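Local coordinates for protein Cel44C (Paenibacillus polymyxa, PDB 2YIH) that probably hydrolyses internal beta-1,4-glucosidic bonds of xyloglucan and cellulose through its family 44 glycoside hydrolase module, one part of a larger multidomain enzyme, at residues D19-S24 with D420-A425; P287-G292 with Y321-W326. The protein carries 8 engineered substitutions. All blocks are in the same frame, centred on the assembly; numbering follows the deposited sequence. Where two conformers were deposited one is given.

How the contacts relate
Both contacts are partly buried and lie some way from the centre of the chain. Contact 1 (19-24 with 420-425) pairs two strands of the large mixed beta-sheet, joining the start of the chain to a strand that follows the TIM barrel; Ile23, Ser422 and Val423 are its buried residues. Contact 2 (287-292 with 321-326) holds the loop after barrel strand 280-285 against the start of helix 326-331 beside the bound glycan, with Ala289, Glu323 and Ser325 buried. Contact 1 is mostly backbone ladder with aliphatic packing, away from the sugars; contact 2 relies on carboxylates, several waters and an indole that also meets sugar. The centres are 29 Å apart.

Contact 1 of 2, residues D19-S24 with D420-A425; sequences DRKPIS and DTSVSA. Unlike the reference sequence in segment 19-24: Asp19 (reference Glu).
The backbone N of Ser422 donates to Lys21 O at 2.8 Å, and Lys21 N returns a bond to Ser422 O at 3.1 Å. This antiparallel hydrogen-bonded pair sits in the mixed beta-sheet beside the TIM barrel, where strand 421-427 lies between strands 9-22 and 433-439. Past the non-hydrogen-bonded pair Pro22-Thr421, Ile23 N donates to Asp420 O at 2.9 Å. Asp420 and Thr421 both face Val439, a classic beta bulge against strand 433-439.

Ile23 packs on the Ser422 backbone: with CG1 anti to its carbonyl carbon (chi1 -63°), CG1 and CD1 each lie 3.6 Å from Ser422 N. Lys21 sets CG against Ser422 CB, then carries its amino group away to Asp384 and Lys382 O. On the face of Thr421, Arg20 CB touches Thr421 CG2, while Arg20 and Val423 run side by side in the same direction, Arg20 CG to Val423 CG1 4.0 Å. Where the ladder ends, one water bridges the two segments, donating to Asp19 O at 2.8 Å and lying 2.7 Å from Ser422 OG.

Contact 2 of 2, residues P287-G292 with Y321-W326; sequences PEAMGG and YKEDSW. With BGC (beta-D-glucopyranose), chain B; BGC (beta-D-glucopyranose), chain C.
On the rim of the glycan-binding cleft of this TIM-barrel glycoside hydrolase, the loop following barrel strand 280-285 meets the N-terminus of helix 326-331, and Glu288 and Trp326 face the sugar together. Trp326 NE1 donates to Glu288 OE2 at 3.0 Å. The acceptor lies close to the indole plane, at its edge, but the N-H comes down onto the carboxylate from above, 77° out of its plane. A bend at chi2 (-86°) turns the Glu288 carboxylate to the indole, the two planes standing 71° apart. The same OE2 accepts a hydrogen bond from O2 of the chain C glucose at 2.7 Å, and Arg295 makes a long, weak ion pair with Glu288 OE1. The chain B glucose lies over one face of the indole, its C5 offset toward the rim and 3.4 Å from Trp326 NE1.

Behind this pair Met290 N donates to Asp324 O at 2.8 Å. Ser325 CB packs 3.6 Å from Glu288 CB, and Ala289 CB rests against the Glu323 carboxylate. Glu323 OE2 takes the Ser325 OG hydroxyl on its anti lone pair at 2.7 Å and receives a hydrogen bond from a water that accepts from Glu288 N. Ser325 OG in turn caps the helix at Ala328 N, and Thr315 holds Glu323 OE1. Two further waters tie Met290 O to Asp324, one reaching Asp324 N and the other Asp324 OD2.

The two bonds to OE2 probably limit rotation of the Glu288 carboxylate, and OE2 serves both the indole under the chain B glucose and O2 of the chain C glucose.

Contact 1 of 2, residues D19-S24 with D420-A425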
# COMPACT_ATOMS: atom_id res chain seq x y z
N ASP A 19 -2.31 -23.98 8.90
CA ASP A 19 -2.16 -22.88 7.94
C ASP A 19 -1.21 -21.78 8.42
O ASP A 19 -1.45 -20.60 8.14
CB ASP A 19 -3.53 -22.29 7.57
CG ASP A 19 -4.41 -23.29 6.84
OD1 ASP A 19 -3.85 -24.13 6.11
OD2 ASP A 19 -5.66 -23.23 6.99
N ARG A 20 -0.15 -22.15 9.12
CA ARG A 20 0.85 -21.17 9.52
C ARG A 20 1.46 -20.54 8.27
O ARG A 20 1.81 -21.24 7.31
CB ARG A 20 1.96 -21.81 10.36
CG ARG A 20 1.49 -22.37 11.69
CD ARG A 20 2.60 -23.17 12.31
NE ARG A 20 2.38 -23.40 13.74
CZ ARG A 20 3.28 -24.01 14.52
NH1 ARG A 20 4.43 -24.40 14.01
NH2 ARG A 20 3.02 -24.21 15.81
N LYS A 21 1.59 -19.22 8.28
CA LYS A 21 2.27 -18.56 7.16
C LYS A 21 2.77 -17.21 7.61
O LYS A 21 2.19 -16.59 8.48
CB LYS A 21 1.34 -18.42 5.94
CG LYS A 21 0.05 -17.73 6.17
CD LYS A 21 -0.97 -18.03 5.02
CE LYS A 21 -0.38 -17.78 3.61
NZ LYS A 21 -1.43 -17.39 2.57
N PRO A 22 3.87 -16.77 7.01
CA PRO A 22 4.49 -15.52 7.50
C PRO A 22 3.68 -14.30 7.09
O PRO A 22 3.14 -14.26 5.97
CB PRO A 22 5.87 -15.54 6.86
CG PRO A 22 5.68 -16.40 5.60
CD PRO A 22 4.66 -17.44 5.97
N ILE A 23 3.51 -13.38 8.02
CA ILE A 23 2.88 -12.09 7.71
C ILE A 23 4.00 -11.10 7.45
O ILE A 23 4.82 -10.83 8.33
CB ILE A 23 2.05 -11.58 8.91
CG1 ILE A 23 0.91 -12.55 9.21
CG2 ILE A 23 1.50 -10.16 8.61
CD1 ILE A 23 0.19 -12.27 10.57
N SER A 24 4.10 -10.61 6.20
CA SER A 24 5.14 -9.62 5.89
C SER A 24 4.89 -8.36 6.70
O SER A 24 3.77 -7.81 6.66
CB SER A 24 5.10 -9.28 4.39
OG SER A 24 6.09 -8.30 4.15
N ASP A 420 3.96 -12.51 14.10
CA ASP A 420 4.54 -12.54 12.75
C ASP A 420 4.07 -13.70 11.90
O ASP A 420 4.41 -13.81 10.74
CB ASP A 420 6.08 -12.44 12.77
CG ASP A 420 6.78 -13.63 13.44
OD1 ASP A 420 6.12 -14.64 13.77
OD2 ASP A 420 8.04 -13.58 13.59
N THR A 421 3.35 -14.61 12.53
CA THR A 421 2.91 -15.83 11.87
C THR A 421 1.39 -15.93 11.91
O THR A 421 0.81 -16.06 12.98
CB THR A 421 3.50 -17.06 12.60
OG1 THR A 421 4.93 -16.99 12.56
CG2 THR A 421 3.02 -18.35 11.89
N SER A 422 0.72 -15.85 10.75
CA SER A 422 -0.73 -16.07 10.69
C SER A 422 -1.04 -17.51 11.03
O SER A 422 -0.31 -18.40 10.62
CB SER A 422 -1.28 -15.77 9.28
OG SER A 422 -2.67 -16.07 9.18
N VAL A 423 -2.13 -17.74 11.75
CA VAL A 423 -2.62 -19.12 11.92
C VAL A 423 -4.12 -19.16 11.68
O VAL A 423 -4.79 -18.13 11.65
CB VAL A 423 -2.27 -19.69 13.32
CG1 VAL A 423 -0.75 -19.61 13.61
CG2 VAL A 423 -3.10 -19.02 14.44
N SER A 424 -4.66 -20.36 11.46
CA SER A 424 -6.05 -20.50 11.05
C SER A 424 -7.02 -19.95 12.11
O SER A 424 -6.95 -20.30 13.30
CB SER A 424 -6.34 -21.97 10.76
OG SER A 424 -7.71 -22.22 10.53
N ALA A 425 -7.93 -19.09 11.66
CA ALA A 425 -9.02 -18.61 12.50
C ALA A 425 -10.28 -18.59 11.64
O ALA A 425 -10.30 -17.98 10.59
CB ALA A 425 -8.72 -17.20 13.02
O HOH W 1 -3.33 -18.58 8.41

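Contact 2 of 2, residues P287-G292 with Y321-W326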
# COMPACT_ATOMS: atom_id res chain seq x y z
N PRO A 287 -11.61 1.06 -3.32
CA PRO A 287 -12.86 0.33 -3.55
C PRO A 287 -13.88 1.17 -4.33
O PRO A 287 -14.03 2.38 -4.05
CB PRO A 287 -13.36 0.02 -2.12
CG PRO A 287 -12.06 -0.15 -1.32
CD PRO A 287 -11.08 0.88 -1.95
N GLU A 288 -14.51 0.55 -5.33
CA GLU A 288 -15.66 1.13 -6.00
C GLU A 288 -16.96 0.74 -5.32
O GLU A 288 -18.04 1.15 -5.76
CB GLU A 288 -15.70 0.71 -7.48
CG GLU A 288 -14.53 1.26 -8.30
CD GLU A 288 -14.77 2.67 -8.85
OE1 GLU A 288 -15.72 3.34 -8.41
OE2 GLU A 288 -14.01 3.10 -9.74
N ALA A 289 -16.87 -0.13 -4.32
CA ALA A 289 -18.02 -0.53 -3.49
C ALA A 289 -18.91 0.63 -3.08
O ALA A 289 -18.42 1.68 -2.59
CB ALA A 289 -17.56 -1.33 -2.29
N MET A 290 -20.21 0.44 -3.31
CA MET A 290 -21.25 1.42 -3.00
C MET A 290 -22.17 0.94 -1.87
O MET A 290 -22.45 -0.25 -1.76
CB MET A 290 -22.12 1.65 -4.23
CG MET A 290 -21.34 1.98 -5.47
SD MET A 290 -20.95 3.73 -5.55
CE MET A 290 -22.06 4.22 -6.87
N GLY A 291 -22.69 1.89 -1.10
CA GLY A 291 -23.78 1.61 -0.19
C GLY A 291 -24.56 2.89 -0.00
O GLY A 291 -23.96 3.97 0.07
N GLY A 292 -25.89 2.77 0.07
CA GLY A 292 -26.74 3.95 0.27
C GLY A 292 -26.53 5.02 -0.78
O GLY A 292 -26.69 6.22 -0.51
N TYR A 321 -18.55 -13.24 -2.16
CA TYR A 321 -19.02 -11.88 -1.94
C TYR A 321 -19.08 -11.08 -3.23
O TYR A 321 -18.08 -10.97 -3.95
CB TYR A 321 -18.16 -11.16 -0.87
CG TYR A 321 -18.65 -9.76 -0.57
CD1 TYR A 321 -19.87 -9.56 0.09
CD2 TYR A 321 -17.93 -8.64 -0.96
CE1 TYR A 321 -20.35 -8.29 0.34
CE2 TYR A 321 -18.43 -7.35 -0.74
CZ TYR A 321 -19.63 -7.19 -0.07
OH TYR A 321 -20.14 -5.94 0.16
N LYS A 322 -20.24 -10.49 -3.50
CA LYS A 322 -20.40 -9.63 -4.66
C LYS A 322 -20.79 -8.24 -4.21
O LYS A 322 -21.95 -7.99 -3.84
CB LYS A 322 -21.48 -10.17 -5.62
CG LYS A 322 -21.51 -9.47 -7.00
CD LYS A 322 -22.40 -10.24 -8.03
CE LYS A 322 -22.30 -9.66 -9.46
NZ LYS A 322 -23.20 -8.45 -9.65
N GLU A 323 -19.82 -7.32 -4.20
CA GLU A 323 -20.12 -5.96 -3.83
C GLU A 323 -21.01 -5.25 -4.88
O GLU A 323 -21.21 -5.74 -5.99
CB GLU A 323 -18.82 -5.19 -3.64
CG GLU A 323 -18.11 -4.91 -4.98
CD GLU A 323 -16.75 -4.23 -4.79
OE1 GLU A 323 -16.17 -4.37 -3.68
OE2 GLU A 323 -16.26 -3.61 -5.76
N ASP A 324 -21.48 -4.05 -4.53
CA ASP A 324 -22.21 -3.20 -5.50
C ASP A 324 -21.19 -2.23 -6.12
O ASP A 324 -20.87 -1.20 -5.54
CB ASP A 324 -23.31 -2.42 -4.77
CG ASP A 324 -24.17 -1.59 -5.71
OD1 ASP A 324 -23.94 -1.59 -6.94
OD2 ASP A 324 -25.04 -0.83 -5.20
N SER A 325 -20.68 -2.58 -7.30
CA SER A 325 -19.79 -1.70 -8.06
C SER A 325 -19.79 -2.13 -9.52
O SER A 325 -20.15 -3.28 -9.84
CB SER A 325 -18.34 -1.80 -7.52
OG SER A 325 -17.74 -3.02 -7.91
N TRP A 326 -19.29 -1.25 -10.38
CA TRP A 326 -19.18 -1.56 -11.82
C TRP A 326 -18.18 -2.69 -12.05
O TRP A 326 -18.32 -3.45 -13.00
CB TRP A 326 -18.76 -0.32 -12.60
CG TRP A 326 -17.31 0.15 -12.38
CD1 TRP A 326 -16.88 1.14 -11.52
CD2 TRP A 326 -16.17 -0.25 -13.13
NE1 TRP A 326 -15.52 1.35 -11.68
CE2 TRP A 326 -15.06 0.49 -12.63
CE3 TRP A 326 -15.95 -1.20 -14.13
CZ2 TRP A 326 -13.77 0.35 -13.16
CZ3 TRP A 326 -14.66 -1.34 -14.64
CH2 TRP A 326 -13.60 -0.55 -14.17
C2 BGC B . -13.73 4.07 -16.25
C3 BGC B . -12.87 4.42 -15.05
C4 BGC B . -13.77 4.92 -13.92
C5 BGC B . -14.97 4.01 -13.68
C6 BGC B . -15.95 4.65 -12.70
C1 BGC B . -14.81 3.08 -15.85
O2 BGC B . -12.89 3.55 -17.27
O3 BGC B . -11.96 5.48 -15.37
O4 BGC B . -13.01 4.92 -12.72
O5 BGC B . -15.64 3.75 -14.90
O6 BGC B . -16.30 5.94 -13.21
C2 BGC C . -12.23 6.03 -10.84
C3 BGC C . -11.60 7.30 -10.26
C4 BGC C . -10.36 7.71 -11.08
C5 BGC C . -10.81 7.81 -12.54
C6 BGC C . -9.74 8.25 -13.52
C1 BGC C . -12.53 6.18 -12.32
O2 BGC C . -13.47 5.70 -10.19
O3 BGC C . -11.19 6.99 -8.93
O4 BGC C . -9.76 8.93 -10.56
O5 BGC C . -11.32 6.54 -13.00
O6 BGC C . -10.35 8.43 -14.80
O HOH W 2 -13.96 -2.18 -5.73
O HOH W 3 -21.18 -2.65 -1.95
O HOH W 4 -25.52 -0.67 -2.71